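Local structure of citrate lyase, subunit 1 (Methanosaeta concilii, 6HXI) at residues 174-186 with 198-210. The protein probably cleaves citrate with ATP and coenzyme A to give acetyl-CoA and oxaloacetate, as an ATP citrate lyase. Residues are numbered along the deposited sequence; the frame is centred on the assembly and turned at random.
Sequences DKRALVEEFITAL and VEINPFTFSGRGI
Phe182 packs against Ile210, Phe203 and Ile200. Ile210 CG1 lies over one face of its ring, 3.8 Å from the centroid, a CH-pi contact displaced toward the rim. Phe203 meets it obliquely, the planes at 45°, with Phe182 CE2 above the middle of the Phe203 ring. At the far edge, Phe182 CZ touches Ile200 CD1 at 3.7 Å; that methyl also meets Leu186 CD1. With CG anti to the backbone N (chi1 168°), the phenyl group reaches from the helix toward the sheet and into this cluster. Were the ring cut back to an alanine, Ile210 CG1 would probably lose the face it rests on, and a gap would be likely to open beside Phe203 and Ile200.

Toward the hairpin turn, Lys175 CG sits over one face of Phe205, 4.0 Å from the ring centroid, while Val179 CG2 approaches the ring edge in plane, 3.6 Å from Phe205 CZ. The bend at chi2 carries the lysine chain across that face; its ammonium adds at most a weak cation-pi attraction. The other branch of Val179, CG1, meets the edge of Phe203, so one valine wedges against two rings.

These contacts lay helix 173-192 on the antiparallel sheet of the ATP-grasp domain, obliquely over strand 203-206 (axes at 122°), which a corner at Asn201 and cis-Pro202 separates from strand 198-200. A type II' turn from Ser206 to Gly209 closes the hairpin, and the Arg208 chain, bent at chi3, brings its guanidinium to Leu178. Leu178 CD1 rests on one face of that group, 3.5 Å from Arg208 NH2; Asp174 OD1 stays 4.1 Å from Arg208 NH2, beyond salt-bridge range, its carboxylate plane nearly perpendicular to that of the guanidinium. Farther out, Phe133 touches both Val179 and Phe203, and Val120 of strand 118-125 also touches Phe203.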
loop_
_atom_site.group_PDB
_atom_site.type_symbol
_atom_site.label_atom_id
_atom_site.label_comp_id
_atom_site.label_asym_id
_atom_site.label_seq_id
_atom_site.Cartn_x
_atom_site.Cartn_y
_atom_site.Cartn_z
ATOM N N ASP C 174 -4.361 38.623 -77.107
ATOM C CA ASP C 174 -4.636 37.412 -76.335
ATOM C C ASP C 174 -3.359 36.894 -75.680
ATOM O O ASP C 174 -3.420 36.489 -74.517
ATOM C CB ASP C 174 -5.274 36.319 -77.217
ATOM C CG ASP C 174 -6.595 36.696 -77.879
ATOM O OD1 ASP C 174 -7.533 37.101 -77.153
ATOM O OD2 ASP C 174 -6.714 36.517 -79.115
ATOM N N LYS C 175 -2.201 36.947 -76.406
ATOM C CA LYS C 175 -0.893 36.481 -75.903
ATOM C C LYS C 175 -0.439 37.206 -74.642
ATOM O O LYS C 175 -0.059 36.528 -73.689
ATOM C CB LYS C 175 0.207 36.507 -76.980
ATOM C CG LYS C 175 0.451 35.158 -77.672
ATOM C CD LYS C 175 -0.621 34.796 -78.718
ATOM C CE LYS C 175 -0.387 33.440 -79.344
ATOM N NZ LYS C 175 -1.532 33.015 -80.191
ATOM N N ARG C 176 -0.537 38.562 -74.606
ATOM C CA ARG C 176 -0.165 39.351 -73.428
ATOM C C ARG C 176 -0.896 38.891 -72.174
ATOM O O ARG C 176 -0.258 38.781 -71.131
ATOM C CB ARG C 176 -0.383 40.842 -73.652
ATOM C CG ARG C 176 0.330 41.723 -72.638
ATOM C CD ARG C 176 -0.169 43.139 -72.750
ATOM N NE ARG C 176 0.712 44.068 -72.051
ATOM C CZ ARG C 176 0.424 45.343 -71.825
ATOM N NH1 ARG C 176 1.286 46.119 -71.183
ATOM N NH2 ARG C 176 -0.731 45.853 -72.239
ATOM N N ALA C 177 -2.210 38.596 -72.273
ATOM C CA ALA C 177 -3.007 38.108 -71.146
ATOM C C ALA C 177 -2.632 36.660 -70.781
ATOM O O ALA C 177 -2.640 36.307 -69.600
ATOM C CB ALA C 177 -4.489 38.205 -71.464
ATOM N N LEU C 178 -2.285 35.842 -71.800
ATOM C CA LEU C 178 -1.897 34.435 -71.630
ATOM C C LEU C 178 -0.539 34.300 -70.969
ATOM O O LEU C 178 -0.357 33.381 -70.176
ATOM C CB LEU C 178 -1.914 33.668 -72.970
ATOM C CG LEU C 178 -3.280 33.307 -73.555
ATOM C CD1 LEU C 178 -3.191 33.133 -75.057
ATOM C CD2 LEU C 178 -3.860 32.068 -72.897
ATOM N N VAL C 179 0.408 35.209 -71.284
ATOM C CA VAL C 179 1.753 35.221 -70.694
ATOM C C VAL C 179 1.674 35.762 -69.256
ATOM O O VAL C 179 2.340 35.229 -68.376
ATOM C CB VAL C 179 2.822 35.952 -71.565
ATOM C CG1 VAL C 179 4.206 35.821 -70.943
ATOM C CG2 VAL C 179 2.855 35.397 -72.984
ATOM N N GLU C 180 0.856 36.827 -69.030
ATOM C CA GLU C 180 0.603 37.455 -67.723
ATOM C C GLU C 180 0.103 36.372 -66.754
ATOM O O GLU C 180 0.662 36.230 -65.674
ATOM C CB GLU C 180 -0.447 38.579 -67.881
ATOM C CG GLU C 180 -1.030 39.134 -66.589
ATOM C CD GLU C 180 -2.168 40.125 -66.763
ATOM O OE1 GLU C 180 -3.016 39.919 -67.662
ATOM O OE2 GLU C 180 -2.230 41.098 -65.978
ATOM N N GLU C 181 -0.892 35.567 -67.194
ATOM C CA GLU C 181 -1.489 34.471 -66.444
ATOM C C GLU C 181 -0.494 33.326 -66.225
ATOM O O GLU C 181 -0.466 32.746 -65.126
ATOM C CB GLU C 181 -2.772 33.975 -67.134
ATOM C CG GLU C 181 -4.018 34.745 -66.707
ATOM C CD GLU C 181 -5.037 35.093 -67.783
ATOM O OE1 GLU C 181 -5.540 34.168 -68.465
ATOM O OE2 GLU C 181 -5.373 36.295 -67.907
ATOM N N PHE C 182 0.327 33.012 -67.260
ATOM C CA PHE C 182 1.316 31.942 -67.184
ATOM C C PHE C 182 2.448 32.237 -66.204
ATOM O O PHE C 182 2.824 31.343 -65.420
ATOM C CB PHE C 182 1.858 31.563 -68.580
ATOM C CG PHE C 182 3.086 30.680 -68.553
ATOM C CD1 PHE C 182 3.004 29.359 -68.133
ATOM C CD2 PHE C 182 4.339 31.196 -68.866
ATOM C CE1 PHE C 182 4.144 28.561 -68.059
ATOM C CE2 PHE C 182 5.482 30.398 -68.785
ATOM C CZ PHE C 182 5.373 29.083 -68.390
ATOM N N ILE C 183 2.996 33.467 -66.239
ATOM C CA ILE C 183 4.122 33.839 -65.360
ATOM C C ILE C 183 3.632 34.079 -63.915
ATOM O O ILE C 183 4.404 33.866 -62.972
ATOM C CB ILE C 183 5.018 34.977 -65.927
ATOM C CG1 ILE C 183 4.355 36.373 -65.835
ATOM C CG2 ILE C 183 5.468 34.649 -67.378
ATOM C CD1 ILE C 183 5.325 37.541 -66.191
ATOM N N THR C 184 2.324 34.444 -63.750
ATOM C CA THR C 184 1.682 34.626 -62.438
ATOM C C THR C 184 1.556 33.250 -61.771
ATOM O O THR C 184 1.842 33.122 -60.581
ATOM C CB THR C 184 0.341 35.397 -62.574
ATOM O OG1 THR C 184 0.634 36.742 -62.961
ATOM C CG2 THR C 184 -0.474 35.432 -61.282
ATOM N N ALA C 185 1.146 32.228 -62.559
ATOM C CA ALA C 185 1.004 30.830 -62.146
ATOM C C ALA C 185 2.380 30.227 -61.845
ATOM O O ALA C 185 2.529 29.499 -60.861
ATOM C CB ALA C 185 0.322 30.035 -63.247
ATOM N N LEU C 186 3.385 30.560 -62.684
ATOM C CA LEU C 186 4.763 30.086 -62.543
ATOM C C LEU C 186 5.381 30.568 -61.241
ATOM O O LEU C 186 6.088 29.792 -60.600
ATOM C CB LEU C 186 5.630 30.482 -63.742
ATOM C CG LEU C 186 6.949 29.716 -63.893
ATOM C CD1 LEU C 186 6.711 28.335 -64.463
ATOM C CD2 LEU C 186 7.914 30.479 -64.776
ATOM N N VAL C 198 14.214 28.887 -61.412
ATOM C CA VAL C 198 13.470 28.287 -62.525
ATOM C C VAL C 198 13.752 29.079 -63.789
ATOM O O VAL C 198 13.759 30.311 -63.757
ATOM C CB VAL C 198 11.946 28.031 -62.265
ATOM C CG1 VAL C 198 11.144 29.331 -62.153
ATOM C CG2 VAL C 198 11.347 27.142 -63.339
ATOM N N GLU C 199 14.020 28.378 -64.888
ATOM C CA GLU C 199 14.280 29.000 -66.175
ATOM C C GLU C 199 13.640 28.194 -67.294
ATOM O O GLU C 199 13.955 27.014 -67.462
ATOM C CB GLU C 199 15.782 29.130 -66.411
ATOM C CG GLU C 199 16.161 29.824 -67.708
ATOM C CD GLU C 199 17.540 29.437 -68.191
ATOM O OE1 GLU C 199 18.532 29.875 -67.564
ATOM O OE2 GLU C 199 17.628 28.653 -69.164
ATOM N N ILE C 200 12.741 28.838 -68.052
ATOM C CA ILE C 200 12.104 28.257 -69.219
ATOM C C ILE C 200 12.614 29.088 -70.391
ATOM O O ILE C 200 12.170 30.223 -70.616
ATOM C CB ILE C 200 10.561 28.131 -69.146
ATOM C CG1 ILE C 200 10.125 27.445 -67.821
ATOM C CG2 ILE C 200 10.068 27.336 -70.362
ATOM C CD1 ILE C 200 8.719 27.719 -67.411
ATOM N N ASN C 201 13.640 28.532 -71.058
ATOM C CA ASN C 201 14.353 29.160 -72.147
ATOM C C ASN C 201 14.560 28.179 -73.306
ATOM O O ASN C 201 15.572 27.469 -73.354
ATOM C CB ASN C 201 15.693 29.736 -71.646
ATOM C CG ASN C 201 16.420 30.616 -72.636
ATOM O OD1 ASN C 201 15.815 31.328 -73.449
ATOM N ND2 ASN C 201 17.740 30.641 -72.535
ATOM N N PRO C 202 13.600 28.108 -74.246
ATOM C CA PRO C 202 12.386 28.926 -74.365
ATOM C C PRO C 202 11.054 28.219 -74.013
ATOM O O PRO C 202 11.013 27.012 -73.767
ATOM C CB PRO C 202 12.429 29.314 -75.854
ATOM C CG PRO C 202 13.126 28.116 -76.548
ATOM C CD PRO C 202 13.769 27.274 -75.448
ATOM N N PHE C 203 9.969 28.996 -73.958
ATOM C CA PHE C 203 8.610 28.493 -73.839
ATOM C C PHE C 203 7.847 28.930 -75.102
ATOM O O PHE C 203 8.288 29.854 -75.782
ATOM C CB PHE C 203 7.912 28.890 -72.524
ATOM C CG PHE C 203 7.423 30.305 -72.322
ATOM C CD1 PHE C 203 6.129 30.669 -72.680
ATOM C CD2 PHE C 203 8.204 31.236 -71.649
ATOM C CE1 PHE C 203 5.657 31.964 -72.447
ATOM C CE2 PHE C 203 7.729 32.534 -71.411
ATOM C CZ PHE C 203 6.457 32.886 -71.809
ATOM N N THR C 204 6.767 28.215 -75.466
ATOM C CA THR C 204 5.959 28.515 -76.651
ATOM C C THR C 204 4.464 28.261 -76.405
ATOM O O THR C 204 4.046 27.894 -75.301
ATOM C CB THR C 204 6.489 27.760 -77.909
ATOM O OG1 THR C 204 7.911 27.868 -77.991
ATOM C CG2 THR C 204 5.865 28.270 -79.214
ATOM N N PHE C 205 3.669 28.461 -77.472
ATOM C CA PHE C 205 2.233 28.273 -77.540
ATOM C C PHE C 205 1.844 27.087 -78.417
ATOM O O PHE C 205 2.452 26.848 -79.463
ATOM C CB PHE C 205 1.558 29.562 -78.037
ATOM C CG PHE C 205 1.575 30.664 -77.009
ATOM C CD1 PHE C 205 0.566 30.766 -76.057
ATOM C CD2 PHE C 205 2.608 31.594 -76.981
ATOM C CE1 PHE C 205 0.582 31.784 -75.104
ATOM C CE2 PHE C 205 2.632 32.606 -76.017
ATOM C CZ PHE C 205 1.619 32.692 -75.084
ATOM N N SER C 206 0.841 26.335 -77.946
ATOM C CA SER C 206 0.205 25.198 -78.610
ATOM C C SER C 206 -1.259 25.608 -78.611
ATOM O O SER C 206 -1.998 25.293 -77.673
ATOM C CB SER C 206 0.411 23.920 -77.801
ATOM O OG SER C 206 0.070 22.772 -78.560
ATOM N N GLY C 207 -1.621 26.420 -79.603
ATOM C CA GLY C 207 -2.944 27.018 -79.708
ATOM C C GLY C 207 -3.054 28.141 -78.695
ATOM O O GLY C 207 -2.308 29.123 -78.777
ATOM N N ARG C 208 -3.951 27.984 -77.703
ATOM C CA ARG C 208 -4.127 28.942 -76.601
ATOM C C ARG C 208 -3.491 28.371 -75.325
ATOM O O ARG C 208 -3.648 28.936 -74.242
ATOM C CB ARG C 208 -5.610 29.312 -76.389
ATOM C CG ARG C 208 -6.160 30.278 -77.441
ATOM C CD ARG C 208 -7.398 31.021 -76.969
ATOM N NE ARG C 208 -7.077 32.354 -76.454
ATOM C CZ ARG C 208 -6.910 32.645 -75.165
ATOM N NH1 ARG C 208 -7.041 31.701 -74.240
ATOM N NH2 ARG C 208 -6.621 33.884 -74.792
ATOM N N GLY C 209 -2.764 27.264 -75.486
ATOM C CA GLY C 209 -2.051 26.572 -74.421
ATOM C C GLY C 209 -0.602 27.003 -74.324
ATOM O O GLY C 209 -0.099 27.688 -75.222
ATOM N N ILE C 210 0.083 26.601 -73.234
ATOM C CA ILE C 210 1.472 26.999 -72.993
ATOM C C ILE C 210 2.410 25.766 -72.857
ATOM O O ILE C 210 2.138 24.861 -72.067
ATOM C CB ILE C 210 1.527 28.009 -71.803
ATOM C CG1 ILE C 210 2.794 28.873 -71.853
ATOM C CG2 ILE C 210 1.310 27.371 -70.427
ATOM C CD1 ILE C 210 2.517 30.206 -72.427
#